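Local coordinates for protein 3-hydroxyisobutyrate dehydrogenase (PDB 2CVZ) that probably catalyses the NADP-dependent oxidation of 3-hydroxyisobutyrate, a step of valine catabolism, at residues K107-G119 with L128-V142. Residues are numbered along the deposited sequence; the frame is centred on the assembly and turned at random.
With NDP (NADPH dihydro-nicotinamide-adenine-dinucleotide phosphate), chain G.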
loop_
_atom_site.group_PDB
_atom_site.type_symbol
_atom_site.label_atom_id
_atom_site.label_comp_id
_atom_site.label_asym_id
_atom_site.label_seq_id
_atom_site.Cartn_x
_atom_site.Cartn_y
_atom_site.Cartn_z
ATOM N N LYS C 107 7.010 17.860 -41.844
ATOM C CA LYS C 107 7.013 17.212 -43.155
ATOM C C LYS C 107 5.610 17.084 -43.738
ATOM O O LYS C 107 5.415 16.437 -44.771
ATOM C CB LYS C 107 7.634 15.817 -43.050
ATOM C CG LYS C 107 9.140 15.800 -42.860
ATOM C CD LYS C 107 9.858 16.283 -44.110
ATOM C CE LYS C 107 11.361 16.119 -43.975
ATOM N NZ LYS C 107 12.068 16.485 -45.231
ATOM N N GLY C 108 4.634 17.696 -43.075
ATOM C CA GLY C 108 3.264 17.622 -43.547
ATOM C C GLY C 108 2.605 16.303 -43.180
ATOM O O GLY C 108 1.593 15.921 -43.769
ATOM N N VAL C 109 3.183 15.605 -42.206
ATOM C CA VAL C 109 2.652 14.322 -41.750
ATOM C C VAL C 109 1.831 14.509 -40.480
ATOM O O VAL C 109 2.266 15.181 -39.544
ATOM C CB VAL C 109 3.792 13.320 -41.463
ATOM C CG1 VAL C 109 3.222 12.023 -40.906
ATOM C CG2 VAL C 109 4.571 13.047 -42.740
ATOM N N THR C 110 0.646 13.909 -40.450
ATOM C CA THR C 110 -0.237 14.021 -39.295
ATOM C C THR C 110 -0.192 12.778 -38.415
ATOM O O THR C 110 -0.602 11.690 -38.829
ATOM C CB THR C 110 -1.686 14.269 -39.736
ATOM O OG1 THR C 110 -1.743 15.475 -40.509
ATOM C CG2 THR C 110 -2.601 14.404 -38.526
ATOM N N TYR C 111 0.315 12.954 -37.198
ATOM C CA TYR C 111 0.431 11.869 -36.232
ATOM C C TYR C 111 -0.841 11.731 -35.404
ATOM O O TYR C 111 -1.485 12.723 -35.053
ATOM C CB TYR C 111 1.608 12.128 -35.287
ATOM C CG TYR C 111 1.761 11.114 -34.166
ATOM C CD1 TYR C 111 2.607 10.013 -34.303
ATOM C CD2 TYR C 111 1.064 11.264 -32.962
ATOM C CE1 TYR C 111 2.764 9.087 -33.267
ATOM C CE2 TYR C 111 1.212 10.342 -31.922
ATOM C CZ TYR C 111 2.064 9.260 -32.080
ATOM O OH TYR C 111 2.232 8.365 -31.048
ATOM N N LEU C 112 -1.187 10.489 -35.092
ATOM C CA LEU C 112 -2.355 10.188 -34.278
ATOM C C LEU C 112 -1.981 9.034 -33.369
ATOM O O LEU C 112 -1.447 8.032 -33.843
ATOM C CB LEU C 112 -3.535 9.756 -35.151
ATOM C CG LEU C 112 -4.150 10.776 -36.110
ATOM C CD1 LEU C 112 -5.240 10.107 -36.926
ATOM C CD2 LEU C 112 -4.718 11.942 -35.322
ATOM N N ASP C 113 -2.210 9.167 -32.066
ATOM C CA ASP C 113 -1.909 8.038 -31.204
ATOM C C ASP C 113 -3.130 7.139 -31.279
ATOM O O ASP C 113 -4.262 7.591 -31.110
ATOM C CB ASP C 113 -1.597 8.443 -29.747
ATOM C CG ASP C 113 -2.439 9.598 -29.236
ATOM O OD1 ASP C 113 -2.821 9.557 -28.046
ATOM O OD2 ASP C 113 -2.693 10.556 -29.992
ATOM N N ALA C 114 -2.898 5.866 -31.574
ATOM C CA ALA C 114 -3.989 4.919 -31.698
ATOM C C ALA C 114 -3.697 3.593 -31.007
ATOM O O ALA C 114 -3.753 2.531 -31.631
ATOM C CB ALA C 114 -4.298 4.685 -33.175
ATOM N N PRO C 115 -3.372 3.637 -29.704
ATOM C CA PRO C 115 -3.088 2.396 -28.977
ATOM C C PRO C 115 -4.327 1.502 -28.987
ATOM O O PRO C 115 -5.445 1.978 -29.203
ATOM C CB PRO C 115 -2.706 2.886 -27.580
ATOM C CG PRO C 115 -3.456 4.179 -27.451
ATOM C CD PRO C 115 -3.274 4.808 -28.814
ATOM N N VAL C 116 -4.141 0.209 -28.742
ATOM C CA VAL C 116 -5.269 -0.710 -28.792
ATOM C C VAL C 116 -5.398 -1.643 -27.596
ATOM O O VAL C 116 -4.500 -1.746 -26.766
ATOM C CB VAL C 116 -5.178 -1.580 -30.066
ATOM C CG1 VAL C 116 -5.183 -0.693 -31.310
ATOM C CG2 VAL C 116 -3.899 -2.410 -30.033
ATOM N N SER C 117 -6.539 -2.319 -27.520
ATOM C CA SER C 117 -6.788 -3.281 -26.461
ATOM C C SER C 117 -7.553 -4.450 -27.060
ATOM O O SER C 117 -8.384 -4.264 -27.949
ATOM C CB SER C 117 -7.597 -2.657 -25.328
ATOM O OG SER C 117 -7.695 -3.570 -24.245
ATOM N N GLY C 118 -7.262 -5.654 -26.573
ATOM C CA GLY C 118 -7.924 -6.841 -27.079
ATOM C C GLY C 118 -6.984 -8.031 -27.078
ATOM O O GLY C 118 -7.412 -9.173 -27.246
ATOM N N GLY C 119 -5.695 -7.761 -26.891
ATOM C CA GLY C 119 -4.711 -8.831 -26.865
ATOM C C GLY C 119 -4.441 -9.428 -28.233
ATOM O O GLY C 119 -4.984 -8.970 -29.240
ATOM N N LEU C 128 -10.081 -5.450 -32.346
ATOM C CA LEU C 128 -9.424 -4.575 -31.385
ATOM C C LEU C 128 -10.185 -3.282 -31.128
ATOM O O LEU C 128 -10.891 -2.768 -32.002
ATOM C CB LEU C 128 -8.013 -4.226 -31.867
ATOM C CG LEU C 128 -6.995 -5.363 -31.935
ATOM C CD1 LEU C 128 -5.721 -4.849 -32.588
ATOM C CD2 LEU C 128 -6.712 -5.899 -30.535
ATOM N N THR C 129 -10.037 -2.766 -29.911
ATOM C CA THR C 129 -10.654 -1.503 -29.529
ATOM C C THR C 129 -9.541 -0.476 -29.700
ATOM O O THR C 129 -8.414 -0.700 -29.264
ATOM C CB THR C 129 -11.110 -1.515 -28.056
ATOM O OG1 THR C 129 -12.214 -2.415 -27.906
ATOM C CG2 THR C 129 -11.538 -0.124 -27.615
ATOM N N VAL C 130 -9.852 0.640 -30.348
ATOM C CA VAL C 130 -8.855 1.673 -30.580
ATOM C C VAL C 130 -9.255 2.995 -29.940
ATOM O O VAL C 130 -10.399 3.423 -30.053
ATOM C CB VAL C 130 -8.648 1.918 -32.098
ATOM C CG1 VAL C 130 -7.585 2.994 -32.315
ATOM C CG2 VAL C 130 -8.234 0.625 -32.785
HETATM N N MSE C 131 -8.302 3.631 -29.267
HETATM C CA MSE C 131 -8.535 4.925 -28.633
HETATM C C MSE C 131 -7.663 5.937 -29.368
HETATM O O MSE C 131 -6.439 5.951 -29.208
HETATM C CB MSE C 131 -8.187 4.862 -27.138
HETATM C CG MSE C 131 -6.878 4.157 -26.805
HETATM SE SE MSE C 131 -7.053 2.870 -25.351
HETATM C CE MSE C 131 -7.695 1.366 -26.381
ATOM N N LEU C 132 -8.299 6.770 -30.190
ATOM C CA LEU C 132 -7.591 7.767 -30.990
ATOM C C LEU C 132 -7.383 9.113 -30.325
ATOM O O LEU C 132 -8.261 9.626 -29.635
ATOM C CB LEU C 132 -8.321 8.021 -32.317
ATOM C CG LEU C 132 -8.403 6.953 -33.408
ATOM C CD1 LEU C 132 -7.007 6.578 -33.880
ATOM C CD2 LEU C 132 -9.138 5.748 -32.873
ATOM N N GLY C 133 -6.206 9.678 -30.568
ATOM C CA GLY C 133 -5.862 10.984 -30.047
ATOM C C GLY C 133 -5.355 11.807 -31.218
ATOM O O GLY C 133 -4.420 11.396 -31.908
ATOM N N GLY C 134 -5.979 12.956 -31.460
ATOM C CA GLY C 134 -5.555 13.799 -32.563
ATOM C C GLY C 134 -6.686 14.640 -33.128
ATOM O O GLY C 134 -7.774 14.664 -32.557
ATOM N N PRO C 135 -6.457 15.346 -34.251
ATOM C CA PRO C 135 -7.461 16.199 -34.901
ATOM C C PRO C 135 -8.674 15.422 -35.415
ATOM O O PRO C 135 -8.541 14.314 -35.938
ATOM C CB PRO C 135 -6.679 16.851 -36.043
ATOM C CG PRO C 135 -5.268 16.865 -35.531
ATOM C CD PRO C 135 -5.146 15.498 -34.906
ATOM N N GLU C 136 -9.853 16.018 -35.276
ATOM C CA GLU C 136 -11.094 15.391 -35.722
ATOM C C GLU C 136 -11.052 15.048 -37.209
ATOM O O GLU C 136 -11.534 13.994 -37.629
ATOM C CB GLU C 136 -12.277 16.323 -35.461
ATOM C CG GLU C 136 -12.339 16.868 -34.048
ATOM C CD GLU C 136 -13.575 17.708 -33.810
ATOM O OE1 GLU C 136 -13.800 18.664 -34.584
ATOM O OE2 GLU C 136 -14.319 17.412 -32.851
ATOM N N GLU C 137 -10.481 15.949 -38.001
ATOM C CA GLU C 137 -10.381 15.755 -39.442
ATOM C C GLU C 137 -9.540 14.531 -39.790
ATOM O O GLU C 137 -9.921 13.727 -40.642
ATOM C CB GLU C 137 -9.786 17.003 -40.102
ATOM C CG GLU C 137 -10.642 18.256 -39.935
ATOM C CD GLU C 137 -10.626 18.815 -38.517
ATOM O OE1 GLU C 137 -11.491 19.667 -38.209
ATOM O OE2 GLU C 137 -9.751 18.418 -37.714
ATOM N N ALA C 138 -8.395 14.394 -39.130
ATOM C CA ALA C 138 -7.512 13.259 -39.372
ATOM C C ALA C 138 -8.191 11.964 -38.937
ATOM O O ALA C 138 -8.122 10.954 -39.634
ATOM C CB ALA C 138 -6.200 13.442 -38.618
ATOM N N VAL C 139 -8.852 12.000 -37.784
ATOM C CA VAL C 139 -9.541 10.819 -37.272
ATOM C C VAL C 139 -10.546 10.285 -38.289
ATOM O O VAL C 139 -10.586 9.087 -38.566
ATOM C CB VAL C 139 -10.282 11.129 -35.952
ATOM C CG1 VAL C 139 -11.162 9.955 -35.559
ATOM C CG2 VAL C 139 -9.274 11.419 -34.849
ATOM N N GLU C 140 -11.353 11.178 -38.847
ATOM C CA GLU C 140 -12.353 10.781 -39.829
ATOM C C GLU C 140 -11.700 10.180 -41.072
ATOM O O GLU C 140 -12.254 9.281 -41.702
ATOM C CB GLU C 140 -13.204 11.989 -40.228
ATOM C CG GLU C 140 -14.318 11.663 -41.212
ATOM C CD GLU C 140 -15.146 12.881 -41.583
ATOM O OE1 GLU C 140 -14.587 13.822 -42.190
ATOM O OE2 GLU C 140 -16.356 12.899 -41.267
ATOM N N ARG C 141 -10.517 10.678 -41.413
ATOM C CA ARG C 141 -9.788 10.206 -42.586
ATOM C C ARG C 141 -9.179 8.816 -42.388
ATOM O O ARG C 141 -9.088 8.034 -43.334
ATOM C CB ARG C 141 -8.677 11.197 -42.934
ATOM C CG ARG C 141 -7.933 10.909 -44.230
ATOM C CD ARG C 141 -8.724 11.366 -45.447
ATOM N NE ARG C 141 -7.932 11.281 -46.673
ATOM C CZ ARG C 141 -7.530 10.144 -47.233
ATOM N NH1 ARG C 141 -7.848 8.978 -46.683
ATOM N NH2 ARG C 141 -6.803 10.170 -48.342
ATOM N N VAL C 142 -8.764 8.506 -41.163
ATOM C CA VAL C 142 -8.147 7.211 -40.891
ATOM C C VAL C 142 -9.109 6.092 -40.502
ATOM O O VAL C 142 -8.785 4.917 -40.675
ATOM C CB VAL C 142 -7.071 7.320 -39.787
ATOM C CG1 VAL C 142 -5.996 8.304 -40.209
ATOM C CG2 VAL C 142 -7.706 7.741 -38.475
HETATM P PA NDP G . 6.556 -7.565 -29.396
HETATM O O1A NDP G . 5.940 -8.802 -29.792
HETATM O O2A NDP G . 7.672 -7.480 -28.388
HETATM O O5B NDP G . 7.026 -6.843 -30.788
HETATM C C5B NDP G . 7.726 -5.594 -30.742
HETATM C C4B NDP G . 7.967 -5.271 -32.209
HETATM O O4B NDP G . 8.722 -4.029 -32.220
HETATM C C3B NDP G . 8.732 -6.269 -33.017
HETATM O O3B NDP G . 8.207 -6.286 -34.370
HETATM C C2B NDP G . 10.124 -5.765 -33.027
HETATM O O2B NDP G . 11.010 -6.228 -34.049
HETATM C C1B NDP G . 9.888 -4.288 -32.987
HETATM N N9A NDP G . 11.051 -3.539 -32.437
HETATM C C8A NDP G . 11.609 -3.602 -31.139
HETATM N N7A NDP G . 12.636 -2.782 -31.027
HETATM C C5A NDP G . 12.774 -2.168 -32.241
HETATM C C6A NDP G . 13.665 -1.201 -32.761
HETATM N N6A NDP G . 14.634 -0.699 -31.994
HETATM N N1A NDP G . 13.526 -0.790 -34.046
HETATM C C2A NDP G . 12.543 -1.303 -34.820
HETATM N N3A NDP G . 11.650 -2.218 -34.427
HETATM C C4A NDP G . 11.820 -2.615 -33.111
HETATM O O3 NDP G . 5.465 -6.531 -28.929
HETATM P PN NDP G . 3.874 -6.497 -28.791
HETATM O O1N NDP G . 3.510 -7.546 -27.833
HETATM O O2N NDP G . 3.395 -6.556 -30.212
HETATM O O5D NDP G . 3.661 -5.003 -28.272
HETATM C C5D NDP G . 3.956 -3.835 -29.106
HETATM C C4D NDP G . 3.167 -2.633 -28.502
HETATM O O4D NDP G . 1.803 -3.031 -28.386
HETATM C C3D NDP G . 3.615 -2.308 -27.074
HETATM O O3D NDP G . 3.618 -0.884 -26.900
HETATM C C2D NDP G . 2.628 -3.031 -26.196
HETATM O O2D NDP G . 2.642 -2.466 -24.896
HETATM C C1D NDP G . 1.327 -2.764 -27.064
HETATM N N1N NDP G . 0.195 -3.705 -26.801
HETATM C C2N NDP G . 0.491 -5.086 -26.628
HETATM C C3N NDP G . -0.645 -5.962 -26.390
HETATM C C7N NDP G . -0.436 -7.403 -26.210
HETATM O O7N NDP G . -1.287 -8.158 -25.695
HETATM N N7N NDP G . 0.710 -7.978 -26.621
HETATM C C4N NDP G . -1.932 -5.407 -26.347
HETATM C C5N NDP G . -2.186 -4.077 -26.517
HETATM C C6N NDP G . -1.125 -3.224 -26.745
HETATM P P2B NDP G . 11.729 -7.606 -34.021
HETATM O O1X NDP G . 12.922 -7.365 -34.856
HETATM O O2X NDP G . 10.807 -8.632 -34.580
HETATM O O3X NDP G . 12.116 -7.955 -32.585
#
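L112 links strand 110-113 to the turn and helix that follow strand 128-133. Its CB lies 3.7 Å from G133 O; CG turns toward A138 CB. CD2 packs against G134 CA at 3.4 Å and reaches the P135 ring at CD, whereas CD1 meets V142 tip to tip, 3.8 Å from CG2, with A138 CB alongside. T110 CG2 touches the same A138 methyl, so helix 136-142 rests on this end of the strand.

The backbones pair antiparallel. D113 and G133 exchange two bonds, D113 N to G133 O (3.1 Å) and G133 N to D113 O, both in the carbonyl plane but bent at the hydrogen (140° for the first). S117 and T129 exchange another two, of which T129 N to S117 O is almost straight at 179°. Between these pairs only a weak bond joins M131 N to P115 O. D113 OD2 lies near G133 O without bonding it; its carboxylate instead accepts from backbone N-H groups of G159 and H162.

With CG1 anti to its carbonyl carbon (chi1 -59°), V116 lies side by side with V130, V116 CG1 3.6 Å from V130 CG2. On the opposite face, selenomethionine M131 has CG between its backbone N and carbonyl carbon, 3.5 Å from P115 CG, a tight contact; later bends turn CE toward P115 O. S117 OG is hydrogen-bonded to S204 N, and T129 OG1 to A202 O, both of the second subunit. V116 O lies 3.3 Å from NADPH C5N, so the end of strand 110-117, last of the parallel Rossmann-type run before antiparallel strand 128-133, borders the nicotinamide pocket.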